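Glycosyl hydrolase, family 38 (Enterococcus faecalis, PDB 5KBP) is a family 38 glycoside hydrolase that probably binds carbohydrate and cleaves alpha-linked mannose. Local coordinates at residues 792-797 and 848-853. Numbering follows the deposited sequence.
Sequences TYQQAY and FNLTAQ. With SO4 (sulfate ion), chain I.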
loop_
_atom_site.group_PDB
_atom_site.type_symbol
_atom_site.label_atom_id
_atom_site.label_comp_id
_atom_site.label_asym_id
_atom_site.label_seq_id
_atom_site.Cartn_x
_atom_site.Cartn_y
_atom_site.Cartn_z
ATOM N N THR A 792 11.673 26.771 25.777
ATOM C CA THR A 792 12.257 26.187 24.574
ATOM C C THR A 792 11.605 24.857 24.227
ATOM O O THR A 792 11.578 24.468 23.053
ATOM C CB THR A 792 13.764 26.005 24.753
ATOM O OG1 THR A 792 14.013 24.959 25.703
ATOM C CG2 THR A 792 14.394 27.295 25.255
ATOM N N TYR A 793 11.079 24.148 25.227
ATOM C CA TYR A 793 10.382 22.896 24.953
ATOM C C TYR A 793 9.034 23.157 24.296
ATOM O O TYR A 793 8.639 22.441 23.367
ATOM C CB TYR A 793 10.195 22.096 26.244
ATOM C CG TYR A 793 11.477 21.674 26.930
ATOM C CD1 TYR A 793 12.713 21.833 26.313
ATOM C CD2 TYR A 793 11.446 21.101 28.193
ATOM C CE1 TYR A 793 13.878 21.444 26.942
ATOM C CE2 TYR A 793 12.605 20.708 28.828
ATOM C CZ TYR A 793 13.817 20.882 28.199
ATOM O OH TYR A 793 14.973 20.489 28.829
ATOM N N GLN A 794 8.313 24.177 24.767
ATOM C CA GLN A 794 7.017 24.511 24.186
ATOM C C GLN A 794 7.166 24.959 22.737
ATOM O O GLN A 794 6.414 24.520 21.859
ATOM C CB GLN A 794 6.333 25.595 25.020
ATOM C CG GLN A 794 5.903 25.140 26.408
ATOM C CD GLN A 794 5.198 26.235 27.188
ATOM O OE1 GLN A 794 5.691 27.358 27.287
ATOM N NE2 GLN A 794 4.035 25.911 27.739
ATOM N N GLN A 795 8.133 25.840 22.469
ATOM C CA GLN A 795 8.377 26.273 21.097
ATOM C C GLN A 795 8.907 25.132 20.236
ATOM O O GLN A 795 8.714 25.139 19.015
ATOM C CB GLN A 795 9.350 27.452 21.082
ATOM C CG GLN A 795 8.801 28.721 21.717
ATOM N N ALA A 796 9.573 24.151 20.848
ATOM C CA ALA A 796 9.974 22.962 20.104
ATOM C C ALA A 796 8.758 22.144 19.690
ATOM O O ALA A 796 8.699 21.633 18.565
ATOM C CB ALA A 796 10.936 22.116 20.939
ATOM N N TYR A 797 7.778 22.006 20.588
ATOM C CA TYR A 797 6.503 21.410 20.204
ATOM C C TYR A 797 5.804 22.257 19.150
ATOM O O TYR A 797 5.186 21.725 18.220
ATOM C CB TYR A 797 5.599 21.254 21.427
ATOM C CG TYR A 797 6.117 20.316 22.492
ATOM C CD1 TYR A 797 6.729 19.117 22.156
ATOM C CD2 TYR A 797 5.985 20.631 23.837
ATOM C CE1 TYR A 797 7.199 18.258 23.135
ATOM C CE2 TYR A 797 6.451 19.780 24.821
ATOM C CZ TYR A 797 7.057 18.595 24.465
ATOM O OH TYR A 797 7.523 17.746 25.442
ATOM N N PHE A 848 -0.015 18.063 29.937
ATOM C CA PHE A 848 0.770 17.425 30.984
ATOM C C PHE A 848 1.800 18.401 31.531
ATOM O O PHE A 848 2.265 19.300 30.827
ATOM C CB PHE A 848 1.456 16.147 30.483
ATOM C CG PHE A 848 2.558 16.388 29.490
ATOM C CD1 PHE A 848 2.267 16.722 28.178
ATOM C CD2 PHE A 848 3.885 16.256 29.865
ATOM C CE1 PHE A 848 3.281 16.935 27.261
ATOM C CE2 PHE A 848 4.902 16.465 28.953
ATOM C CZ PHE A 848 4.600 16.806 27.650
ATOM N N ASN A 849 2.148 18.208 32.801
ATOM C CA ASN A 849 3.155 19.031 33.455
ATOM C C ASN A 849 4.544 18.638 32.970
ATOM O O ASN A 849 4.874 17.449 32.895
ATOM C CB ASN A 849 3.061 18.874 34.973
ATOM C CG ASN A 849 3.837 19.940 35.726
ATOM O OD1 ASN A 849 4.715 20.604 35.171
ATOM N ND2 ASN A 849 3.521 20.102 37.005
ATOM N N LEU A 850 5.356 19.638 32.642
ATOM C CA LEU A 850 6.725 19.409 32.203
ATOM C C LEU A 850 7.720 19.359 33.356
ATOM O O LEU A 850 8.845 18.887 33.160
ATOM C CB LEU A 850 7.151 20.503 31.216
ATOM C CG LEU A 850 6.401 20.592 29.885
ATOM C CD1 LEU A 850 6.711 21.905 29.182
ATOM C CD2 LEU A 850 6.763 19.416 28.996
ATOM N N THR A 851 7.337 19.821 34.543
ATOM C CA THR A 851 8.245 19.956 35.672
ATOM C C THR A 851 7.862 18.986 36.786
ATOM O O THR A 851 6.862 18.266 36.709
ATOM C CB THR A 851 8.244 21.394 36.194
ATOM O OG1 THR A 851 7.054 21.629 36.957
ATOM C CG2 THR A 851 8.285 22.370 35.040
ATOM N N ALA A 852 8.679 18.982 37.838
ATOM C CA ALA A 852 8.445 18.171 39.023
ATOM C C ALA A 852 7.776 18.954 40.145
ATOM O O ALA A 852 7.728 18.470 41.280
ATOM C CB ALA A 852 9.762 17.572 39.520
ATOM N N GLN A 853 7.258 20.145 39.857
ATOM C CA GLN A 853 6.591 20.974 40.848
ATOM C C GLN A 853 5.103 21.077 40.545
ATOM O O GLN A 853 4.673 20.956 39.394
ATOM C CB GLN A 853 7.197 22.381 40.899
ATOM C CG GLN A 853 8.519 22.473 41.642
ATOM C CD GLN A 853 9.683 21.937 40.835
ATOM O OE1 GLN A 853 10.425 21.071 41.299
ATOM N NE2 GLN A 853 9.853 22.455 39.625
HETATM S S SO4 I . 12.362 20.768 37.846
HETATM O O1 SO4 I . 13.701 20.697 37.269
HETATM O O2 SO4 I . 11.653 21.923 37.303
HETATM O O3 SO4 I . 12.471 20.904 39.296
HETATM O O4 SO4 I . 11.626 19.548 37.527
#
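Between F848 and L850, whose side chains both meet Y797, OD1 of N849 is gripped twice by T851: backbone N lies 2.8 Å from OD1 and OG1 3.1 Å from it, both donating from the same face of the amide. The first bond makes an Asx turn, and the T851 hydroxyl in turn accepts from Q853 N, an ST turn; together they shape the bend where strand 843-849 gives way to loop. Just beyond, a sulfate, probably from the crystallisation liquor, takes a bond from A852 N to its O4 (3.0 Å) and two from Q853 NE2.

The contact with the helix gathers round the Y797 hydroxyl, hydrogen-bonded to OD1 of D690. F848 approaches from the opposite direction, its CZ 3.8 Å from Y797 OH, with the oxygen at the edge of the phenyl ring and in its plane. L850 slides alongside: with CG anti to the carbonyl carbon (chi1 -64°), its CD2 reaches the tyrosine edge, 4.0 Å from Y797 OH. The other branch, CD1, lies 4.3 Å from CG of Q794, whose NE2 bonds I829 O.

Helix 789-799, which follows strand 772-783, thus rests against the C-terminal beta-sandwich region at the end of strand 843-849, itself flanked by strands 829-836 and 892-897, while F718 of strand 718-722 stacks with the Y793 ring and meets the Y797 ring with the planes at about 60°.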